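Local coordinates for protein muconate lactonizing enzyme (Corynebacterium glutamicum, PDB 3I4K) that belongs to the muconate lactonizing enzymes of the enolase superfamily and holds a magnesium ion in its barrel domain, at residues P59-E64 with S253-A258; W142-L147 with V153-E158; E179-V184 with L211-I216. All coordinates share one frame; numbering follows the deposited sequence.

Interaction 1: residues P59-E64 with S253-A258. With ACY (acetic acid), chain I.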
loop_
_atom_site.group_PDB
_atom_site.type_symbol
_atom_site.label_atom_id
_atom_site.label_comp_id
_atom_site.label_asym_id
_atom_site.label_seq_id
_atom_site.Cartn_x
_atom_site.Cartn_y
_atom_site.Cartn_z
ATOM N N PRO A 59 -6.646 -20.445 19.737
ATOM C CA PRO A 59 -6.917 -19.071 20.165
ATOM C C PRO A 59 -5.957 -18.511 21.216
ATOM O O PRO A 59 -6.098 -17.363 21.631
ATOM C CB PRO A 59 -8.358 -19.148 20.661
ATOM C CG PRO A 59 -8.436 -20.552 21.213
ATOM C CD PRO A 59 -7.734 -21.352 20.148
ATOM N N TRP A 60 -4.974 -19.305 21.633
ATOM C CA TRP A 60 -4.008 -18.844 22.633
ATOM C C TRP A 60 -3.141 -17.732 22.041
ATOM O O TRP A 60 -2.630 -16.872 22.762
ATOM C CB TRP A 60 -3.089 -19.989 23.075
ATOM C CG TRP A 60 -2.200 -20.479 21.959
ATOM C CD1 TRP A 60 -2.515 -21.406 21.003
ATOM C CD2 TRP A 60 -0.903 -19.970 21.609
ATOM N NE1 TRP A 60 -1.501 -21.500 20.077
ATOM C CE2 TRP A 60 -0.500 -20.631 20.424
ATOM C CE3 TRP A 60 -0.045 -19.015 22.180
ATOM C CZ2 TRP A 60 0.721 -20.366 19.797
ATOM C CZ3 TRP A 60 1.170 -18.751 21.555
ATOM C CH2 TRP A 60 1.542 -19.426 20.375
ATOM N N TRP A 61 -2.965 -17.757 20.723
ATOM C CA TRP A 61 -2.130 -16.759 20.061
ATOM C C TRP A 61 -2.754 -15.359 20.092
ATOM O O TRP A 61 -2.119 -14.411 20.542
ATOM C CB TRP A 61 -1.853 -17.170 18.606
ATOM C CG TRP A 61 -0.675 -16.446 18.001
ATOM C CD1 TRP A 61 0.609 -16.904 17.905
ATOM C CD2 TRP A 61 -0.667 -15.118 17.457
ATOM N NE1 TRP A 61 1.414 -15.945 17.333
ATOM C CE2 TRP A 61 0.657 -14.841 17.050
ATOM C CE3 TRP A 61 -1.650 -14.137 17.277
ATOM C CZ2 TRP A 61 1.026 -13.619 16.470
ATOM C CZ3 TRP A 61 -1.285 -12.919 16.702
ATOM C CH2 TRP A 61 0.045 -12.674 16.304
ATOM N N GLY A 62 -3.999 -15.230 19.640
ATOM C CA GLY A 62 -4.620 -13.919 19.620
ATOM C C GLY A 62 -6.106 -13.815 19.871
ATOM O O GLY A 62 -6.674 -12.731 19.728
ATOM N N GLY A 63 -6.758 -14.920 20.226
ATOM C CA GLY A 63 -8.185 -14.847 20.500
ATOM C C GLY A 63 -9.119 -15.323 19.408
ATOM O O GLY A 63 -10.331 -15.439 19.622
ATOM N N GLU A 64 -8.573 -15.583 18.227
ATOM C CA GLU A 64 -9.389 -16.081 17.133
ATOM C C GLU A 64 -9.060 -17.539 16.901
ATOM O O GLU A 64 -7.920 -17.961 17.096
ATOM C CB GLU A 64 -9.119 -15.303 15.849
ATOM C CG GLU A 64 -9.894 -14.009 15.755
ATOM C CD GLU A 64 -9.718 -13.352 14.409
ATOM O OE1 GLU A 64 -8.842 -12.454 14.284
ATOM O OE2 GLU A 64 -10.457 -13.752 13.478
ATOM N N SER A 253 2.440 -7.674 18.479
ATOM C CA SER A 253 2.270 -6.232 18.633
ATOM C C SER A 253 1.774 -5.576 17.343
ATOM O O SER A 253 1.242 -4.468 17.383
ATOM C CB SER A 253 3.591 -5.551 19.023
ATOM O OG SER A 253 3.968 -5.844 20.354
ATOM N N VAL A 254 1.950 -6.238 16.202
ATOM C CA VAL A 254 1.527 -5.637 14.935
ATOM C C VAL A 254 0.604 -6.483 14.064
ATOM O O VAL A 254 1.051 -7.405 13.400
ATOM C CB VAL A 254 2.753 -5.235 14.050
ATOM C CG1 VAL A 254 2.266 -4.641 12.713
ATOM C CG2 VAL A 254 3.637 -4.221 14.787
ATOM N N TRP A 255 -0.680 -6.143 14.068
ATOM C CA TRP A 255 -1.680 -6.824 13.243
ATOM C C TRP A 255 -2.196 -5.819 12.192
ATOM O O TRP A 255 -2.388 -6.156 11.022
ATOM C CB TRP A 255 -2.907 -7.229 14.062
ATOM C CG TRP A 255 -2.777 -8.284 15.104
ATOM C CD1 TRP A 255 -1.793 -8.416 16.035
ATOM C CD2 TRP A 255 -3.796 -9.229 15.459
ATOM N NE1 TRP A 255 -2.144 -9.376 16.966
ATOM C CE2 TRP A 255 -3.371 -9.888 16.634
ATOM C CE3 TRP A 255 -5.035 -9.573 14.900
ATOM C CZ2 TRP A 255 -4.145 -10.872 17.265
ATOM C CZ3 TRP A 255 -5.808 -10.554 15.529
ATOM C CH2 TRP A 255 -5.358 -11.189 16.701
ATOM N N THR A 256 -2.435 -4.590 12.640
ATOM C CA THR A 256 -2.984 -3.533 11.790
ATOM C C THR A 256 -2.009 -2.406 11.414
ATOM O O THR A 256 -0.972 -2.228 12.051
ATOM C CB THR A 256 -4.183 -2.877 12.489
ATOM O OG1 THR A 256 -3.704 -2.007 13.521
ATOM C CG2 THR A 256 -5.082 -3.939 13.137
ATOM N N PRO A 257 -2.336 -1.639 10.354
ATOM C CA PRO A 257 -1.509 -0.516 9.887
ATOM C C PRO A 257 -1.264 0.457 11.039
ATOM O O PRO A 257 -0.146 0.934 11.243
ATOM C CB PRO A 257 -2.367 0.108 8.783
ATOM C CG PRO A 257 -3.040 -1.106 8.168
ATOM C CD PRO A 257 -3.439 -1.921 9.404
ATOM N N ALA A 258 -2.320 0.742 11.792
ATOM C CA ALA A 258 -2.223 1.637 12.945
ATOM C C ALA A 258 -1.199 1.100 13.959
ATOM O O ALA A 258 -0.413 1.864 14.541
ATOM C CB ALA A 258 -3.604 1.805 13.615
HETATM C C ACY I . 4.388 -17.162 15.422
HETATM O O ACY I . 4.024 -16.619 16.452
HETATM O OXT ACY I . 5.455 -16.705 14.765
HETATM C CH3 ACY I . 3.640 -18.350 14.871
#
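Gly62 and Trp255 sit on two loops that come no closer than 10.0 Å between their CA atoms, so the Trp255 indole crosses most of the gap, to meet Trp61, the Gly62 backbone and Glu64. Trp61 sends the rim of its six-membered ring to Trp255, with CZ3 lying 3.6 Å from CZ2 of Trp255. The two side chains run past each other in opposite senses, and the ring planes meet obliquely at 48°. With chi1 at -162° CG of Trp61 lies anti to the backbone N, which places the indole between Trp255 at one edge and, at NE1, a bound acetic acid, probably from the crystallisation liquor. NE1 donates to its O at 2.8 Å; Lys169 is also hydrogen-bonded to it. The loop 59-64 belongs to the N-terminal capping domain of the enolase superfamily, and here it leans over the barrel mouth, with the Trp61 side chain about 5 Å from the magnesium ion and touching Asp251, a ligand of that ion. At the adjoining edge of the Trp255 six-membered ring, Gly62 O stands 3.6 Å from CH2. Glu64 OE1 also reaches this edge, 3.8 Å from CZ3 of Trp255, its carboxylate nearly coplanar with the indole. Backbone N-H groups of Tyr105 and Ala106 hold both Glu64 oxygens and probably stabilise its negative charge.

Interaction 2: residues W142-L147 with V153-E158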
loop_
_atom_site.group_PDB
_atom_site.type_symbol
_atom_site.label_atom_id
_atom_site.label_comp_id
_atom_site.label_asym_id
_atom_site.label_seq_id
_atom_site.Cartn_x
_atom_site.Cartn_y
_atom_site.Cartn_z
ATOM N N TRP A 142 13.766 -21.699 9.260
ATOM C CA TRP A 142 13.063 -22.851 9.820
ATOM C C TRP A 142 12.847 -22.647 11.317
ATOM O O TRP A 142 13.790 -22.375 12.057
ATOM C CB TRP A 142 13.853 -24.153 9.559
ATOM C CG TRP A 142 13.211 -25.399 10.149
ATOM C CD1 TRP A 142 13.595 -26.061 11.285
ATOM C CD2 TRP A 142 12.050 -26.092 9.657
ATOM N NE1 TRP A 142 12.744 -27.118 11.531
ATOM C CE2 TRP A 142 11.788 -27.160 10.551
ATOM C CE3 TRP A 142 11.205 -25.914 8.552
ATOM C CZ2 TRP A 142 10.715 -28.048 10.373
ATOM C CZ3 TRP A 142 10.129 -26.803 8.373
ATOM C CH2 TRP A 142 9.900 -27.854 9.283
ATOM N N ALA A 143 11.595 -22.765 11.748
ATOM C CA ALA A 143 11.254 -22.589 13.157
ATOM C C ALA A 143 11.050 -23.930 13.863
ATOM O O ALA A 143 10.380 -24.826 13.353
ATOM C CB ALA A 143 9.990 -21.742 13.285
ATOM N N LEU A 144 11.646 -24.064 15.035
ATOM C CA LEU A 144 11.495 -25.274 15.821
ATOM C C LEU A 144 10.571 -24.953 16.984
ATOM O O LEU A 144 10.726 -23.917 17.633
ATOM C CB LEU A 144 12.841 -25.739 16.386
ATOM C CG LEU A 144 13.933 -26.269 15.457
ATOM C CD1 LEU A 144 14.655 -25.101 14.790
ATOM C CD2 LEU A 144 14.916 -27.106 16.269
ATOM N N GLY A 145 9.599 -25.822 17.241
ATOM C CA GLY A 145 8.725 -25.603 18.379
ATOM C C GLY A 145 9.609 -25.839 19.592
ATOM O O GLY A 145 10.795 -26.133 19.424
ATOM N N VAL A 146 9.073 -25.711 20.804
ATOM C CA VAL A 146 9.890 -25.932 21.989
ATOM C C VAL A 146 10.321 -27.401 21.999
ATOM O O VAL A 146 9.488 -28.301 21.970
ATOM C CB VAL A 146 9.116 -25.567 23.284
ATOM C CG1 VAL A 146 7.787 -26.296 23.326
ATOM C CG2 VAL A 146 9.959 -25.907 24.511
ATOM N N LEU A 147 11.634 -27.625 22.007
ATOM C CA LEU A 147 12.206 -28.974 21.980
ATOM C C LEU A 147 13.395 -29.069 22.917
ATOM O O LEU A 147 14.072 -28.079 23.170
ATOM C CB LEU A 147 12.729 -29.314 20.578
ATOM C CG LEU A 147 11.816 -29.387 19.359
ATOM C CD1 LEU A 147 12.628 -29.103 18.102
ATOM C CD2 LEU A 147 11.171 -30.759 19.291
ATOM N N VAL A 153 19.164 -29.546 18.438
ATOM C CA VAL A 153 20.433 -29.575 17.725
ATOM C C VAL A 153 20.383 -30.614 16.612
ATOM O O VAL A 153 20.930 -30.411 15.529
ATOM C CB VAL A 153 21.602 -29.937 18.657
ATOM C CG1 VAL A 153 22.895 -29.990 17.861
ATOM C CG2 VAL A 153 21.710 -28.921 19.782
ATOM N N ALA A 154 19.727 -31.733 16.892
ATOM C CA ALA A 154 19.604 -32.802 15.914
ATOM C C ALA A 154 18.758 -32.346 14.730
ATOM O O ALA A 154 19.114 -32.583 13.571
ATOM C CB ALA A 154 18.971 -34.035 16.566
ATOM N N GLU A 155 17.637 -31.695 15.023
ATOM C CA GLU A 155 16.737 -31.219 13.978
ATOM C C GLU A 155 17.380 -30.140 13.107
ATOM O O GLU A 155 17.096 -30.046 11.912
ATOM C CB GLU A 155 15.447 -30.677 14.589
ATOM C CG GLU A 155 14.398 -30.377 13.549
ATOM C CD GLU A 155 13.078 -29.971 14.153
ATOM O OE1 GLU A 155 12.633 -30.642 15.105
ATOM O OE2 GLU A 155 12.483 -28.987 13.668
ATOM N N ILE A 156 18.248 -29.330 13.704
ATOM C CA ILE A 156 18.927 -28.286 12.947
ATOM C C ILE A 156 19.899 -28.935 11.959
ATOM O O ILE A 156 19.890 -28.606 10.773
ATOM C CB ILE A 156 19.681 -27.301 13.887
ATOM C CG1 ILE A 156 18.665 -26.463 14.674
ATOM C CG2 ILE A 156 20.583 -26.377 13.079
ATOM C CD1 ILE A 156 19.281 -25.413 15.583
ATOM N N GLU A 157 20.719 -29.869 12.446
ATOM C CA GLU A 157 21.689 -30.584 11.598
ATOM C C GLU A 157 20.979 -31.222 10.403
ATOM O O GLU A 157 21.426 -31.119 9.258
ATOM C CB GLU A 157 22.382 -31.695 12.392
ATOM C CG GLU A 157 23.050 -31.241 13.663
ATOM C CD GLU A 157 24.260 -30.377 13.405
ATOM O OE1 GLU A 157 24.168 -29.468 12.555
ATOM O OE2 GLU A 157 25.300 -30.604 14.061
ATOM N N GLU A 158 19.868 -31.891 10.686
ATOM C CA GLU A 158 19.105 -32.543 9.638
ATOM C C GLU A 158 18.627 -31.510 8.626
ATOM O O GLU A 158 18.852 -31.658 7.424
ATOM C CB GLU A 158 17.916 -33.295 10.242
ATOM C CG GLU A 158 17.007 -33.947 9.208
ATOM C CD GLU A 158 16.003 -34.913 9.828
ATOM O OE1 GLU A 158 15.306 -34.524 10.793
ATOM O OE2 GLU A 158 15.907 -36.061 9.340
#
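Trp142 and Glu155 meet at about a right angle, the indole presenting its N-H edge to the end of the carboxylate. NE1 of Trp142 donates to OE2 of Glu155 at 2.9 Å, and with an N-H...O angle of 166° the bond is nearly straight. The oxygen lies in the indole plane and receives the hydrogen on its anti lone pair, while the carboxylate is turned 64° from the ring. Glu155 gets there because its chain is extended from the helix, with CG anti to the backbone N (chi1 -171°). Leu144 comes at this side chain from the opposite direction: its CG lies 3.6 Å from OE2 of Glu155, and its CD2 packs along the aliphatic stem, 4.0 Å from CB. At the other oxygen Leu147 crosses roughly perpendicularly, CD1 being 3.4 Å from OE1 of Glu155, so the acid is bordered by leucines and held at OE2 by one bond from the indole. Leu144 CD2 also touches Ile156 CG1 at 4.1 Å, one helix position on. Arg159 makes a cation-pi contact with the Trp142 ring. Strand 142-144 and helix segment 153-158 run nearly antiparallel, their axes 10.1 Å apart, and the strand is hydrogen-bonded to strand 167-171. This is the packing of a right-handed beta-alpha-beta unit, here strand 137-144, helix 149-163 and strand 167-171 of the TIM-type barrel.

Interaction 3: residues E179-V184 with L211-I216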
loop_
_atom_site.group_PDB
_atom_site.type_symbol
_atom_site.label_atom_id
_atom_site.label_comp_id
_atom_site.label_asym_id
_atom_site.label_seq_id
_atom_site.Cartn_x
_atom_site.Cartn_y
_atom_site.Cartn_z
ATOM N N GLU A 179 16.010 -22.016 32.883
ATOM C CA GLU A 179 16.353 -23.250 32.191
ATOM C C GLU A 179 16.126 -23.068 30.697
ATOM O O GLU A 179 16.948 -23.485 29.881
ATOM C CB GLU A 179 15.519 -24.421 32.727
ATOM C CG GLU A 179 15.796 -24.747 34.199
ATOM C CD GLU A 179 15.012 -25.953 34.708
ATOM O OE1 GLU A 179 15.004 -26.187 35.940
ATOM O OE2 GLU A 179 14.404 -26.670 33.877
ATOM N N ASP A 180 15.018 -22.426 30.346
ATOM C CA ASP A 180 14.685 -22.176 28.947
ATOM C C ASP A 180 15.852 -21.455 28.286
ATOM O O ASP A 180 16.247 -21.784 27.172
ATOM C CB ASP A 180 13.424 -21.312 28.856
ATOM C CG ASP A 180 12.685 -21.495 27.553
ATOM O OD1 ASP A 180 13.114 -22.362 26.759
ATOM O OD2 ASP A 180 11.671 -20.781 27.334
ATOM N N THR A 181 16.400 -20.475 28.999
ATOM C CA THR A 181 17.531 -19.680 28.526
ATOM C C THR A 181 18.751 -20.575 28.312
ATOM O O THR A 181 19.431 -20.495 27.280
ATOM C CB THR A 181 17.893 -18.580 29.557
ATOM O OG1 THR A 181 16.847 -17.600 29.601
ATOM C CG2 THR A 181 19.207 -17.900 29.195
ATOM N N ARG A 182 19.020 -21.423 29.301
ATOM C CA ARG A 182 20.153 -22.337 29.260
ATOM C C ARG A 182 20.048 -23.231 28.026
ATOM O O ARG A 182 21.024 -23.437 27.309
ATOM C CB ARG A 182 20.163 -23.185 30.537
ATOM C CG ARG A 182 21.548 -23.525 31.081
ATOM C CD ARG A 182 21.645 -23.126 32.554
ATOM N NE ARG A 182 20.481 -23.588 33.310
ATOM C CZ ARG A 182 19.986 -22.965 34.378
ATOM N NH1 ARG A 182 20.558 -21.853 34.823
ATOM N NH2 ARG A 182 18.904 -23.442 34.986
ATOM N N ARG A 183 18.845 -23.742 27.787
ATOM C CA ARG A 183 18.553 -24.609 26.656
ATOM C C ARG A 183 18.951 -23.950 25.338
ATOM O O ARG A 183 19.652 -24.550 24.516
ATOM C CB ARG A 183 17.057 -24.933 26.636
ATOM C CG ARG A 183 16.609 -25.812 25.488
ATOM C CD ARG A 183 15.105 -26.063 25.552
ATOM N NE ARG A 183 14.317 -24.851 25.328
ATOM C CZ ARG A 183 13.851 -24.466 24.140
ATOM N NH1 ARG A 183 14.092 -25.200 23.059
ATOM N NH2 ARG A 183 13.130 -23.353 24.033
ATOM N N VAL A 184 18.504 -22.710 25.147
ATOM C CA VAL A 184 18.794 -21.963 23.925
ATOM C C VAL A 184 20.252 -21.507 23.844
ATOM O O VAL A 184 20.875 -21.607 22.788
ATOM C CB VAL A 184 17.854 -20.732 23.795
ATOM C CG1 VAL A 184 18.274 -19.868 22.621
ATOM C CG2 VAL A 184 16.415 -21.203 23.603
ATOM N N LEU A 211 14.254 -8.697 30.303
ATOM C CA LEU A 211 15.417 -7.837 30.522
ATOM C C LEU A 211 16.526 -8.531 31.303
ATOM O O LEU A 211 17.703 -8.191 31.167
ATOM C CB LEU A 211 14.989 -6.560 31.249
ATOM C CG LEU A 211 14.039 -5.678 30.425
ATOM C CD1 LEU A 211 13.461 -4.575 31.285
ATOM C CD2 LEU A 211 14.786 -5.096 29.228
ATOM N N HIS A 212 16.154 -9.510 32.114
ATOM C CA HIS A 212 17.140 -10.233 32.903
ATOM C C HIS A 212 17.862 -11.332 32.118
ATOM O O HIS A 212 19.084 -11.418 32.150
ATOM C CB HIS A 212 16.466 -10.827 34.147
ATOM C CG HIS A 212 17.407 -11.538 35.068
ATOM N ND1 HIS A 212 17.921 -12.788 34.790
ATOM C CD2 HIS A 212 17.934 -11.170 36.259
ATOM C CE1 HIS A 212 18.723 -13.159 35.771
ATOM N NE2 HIS A 212 18.749 -12.195 36.675
ATOM N N TYR A 213 17.116 -12.147 31.383
ATOM C CA TYR A 213 17.723 -13.264 30.655
ATOM C C TYR A 213 18.166 -13.040 29.210
ATOM O O TYR A 213 19.176 -13.600 28.789
ATOM C CB TYR A 213 16.781 -14.469 30.711
ATOM C CG TYR A 213 16.554 -14.990 32.116
ATOM C CD1 TYR A 213 17.460 -15.869 32.717
ATOM C CD2 TYR A 213 15.450 -14.575 32.858
ATOM C CE1 TYR A 213 17.266 -16.319 34.030
ATOM C CE2 TYR A 213 15.249 -15.017 34.161
ATOM C CZ TYR A 213 16.160 -15.888 34.740
ATOM O OH TYR A 213 15.944 -16.312 36.030
ATOM N N LEU A 214 17.424 -12.241 28.444
ATOM C CA LEU A 214 17.796 -12.014 27.052
ATOM C C LEU A 214 19.264 -11.623 26.881
ATOM O O LEU A 214 19.883 -11.998 25.892
ATOM C CB LEU A 214 16.877 -10.973 26.401
ATOM C CG LEU A 214 15.407 -11.397 26.226
ATOM C CD1 LEU A 214 14.637 -10.317 25.461
ATOM C CD2 LEU A 214 15.341 -12.724 25.477
ATOM N N PRO A 215 19.844 -10.870 27.837
ATOM C CA PRO A 215 21.258 -10.500 27.679
ATOM C C PRO A 215 22.128 -11.759 27.538
ATOM O O PRO A 215 23.100 -11.773 26.780
ATOM C CB PRO A 215 21.560 -9.735 28.963
ATOM C CG PRO A 215 20.245 -9.090 29.282
ATOM C CD PRO A 215 19.269 -10.222 29.029
ATOM N N ILE A 216 21.767 -12.812 28.274
ATOM C CA ILE A 216 22.497 -14.071 28.222
ATOM C C ILE A 216 22.418 -14.672 26.823
ATOM O O ILE A 216 23.404 -15.203 26.309
ATOM C CB ILE A 216 21.939 -15.084 29.245
ATOM C CG1 ILE A 216 22.119 -14.532 30.658
ATOM C CG2 ILE A 216 22.670 -16.427 29.118
ATOM C CD1 ILE A 216 21.340 -15.296 31.712
#
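A small helix-to-helix packing contact joins helices 177-189 and 207-219, neighbours in the outer layer of the barrel domain, and it rests on Thr181. This residue faces Tyr213, whose CA is 6.8 Å from its own, and the two side chains cross at about a right angle. Thr181 OG1 settles against the root of the tyrosine, 3.3 Å from CB of Tyr213, and meets the ring obliquely. That hydroxyl lies beside the backbone N (chi1 -69°), from where it is hydrogen-bonded to Pro177 O one turn earlier, which satisfies its polarity within its own helix. The methyl CG2 of Thr181 is thereby directed to Ile216, reaching its CG2 at 3.8 Å. On the second helix His212 lies against the Tyr213 ring, ND1 being 3.4 Å above the ring centre. The helix is kinked at Pro215, which has no N-H to give; Ile216 N turns instead to Tyr213 O at 2.8 Å. Beside the contact, Arg183 forms a side-on salt bridge with Asp180, NE and NH2 both donating to OD1 in the guanidinium plane, while Asp180 OD2 accepts from Gly173 N. Such side-by-side packing of successive helices is typical of the helical layer that surrounds the strands of a beta/alpha barrel.

From the N terminus, the chain first builds the capping domain, whose loop 59-64 opens interaction 1; the long span of chain it starts is closed only at 253-258, after strand 247-250 of the barrel. Interactions 2 and 3 are both nested inside it. Interaction 2 closes a short loop between strand 137-144 and the helix that follows it, and interaction 3, next in series, joins the two succeeding barrel helices, 177-189 and 207-219. Interaction 1 ties domain to domain, about 26 Å from each of the other two between centres. Interactions 2 and 3 touch: Arg183 NH1 lies 2.9 Å from Leu147 O, probably a hydrogen bond, linking the turn between strand 137-144 and helix 149-163 to helix 177-189.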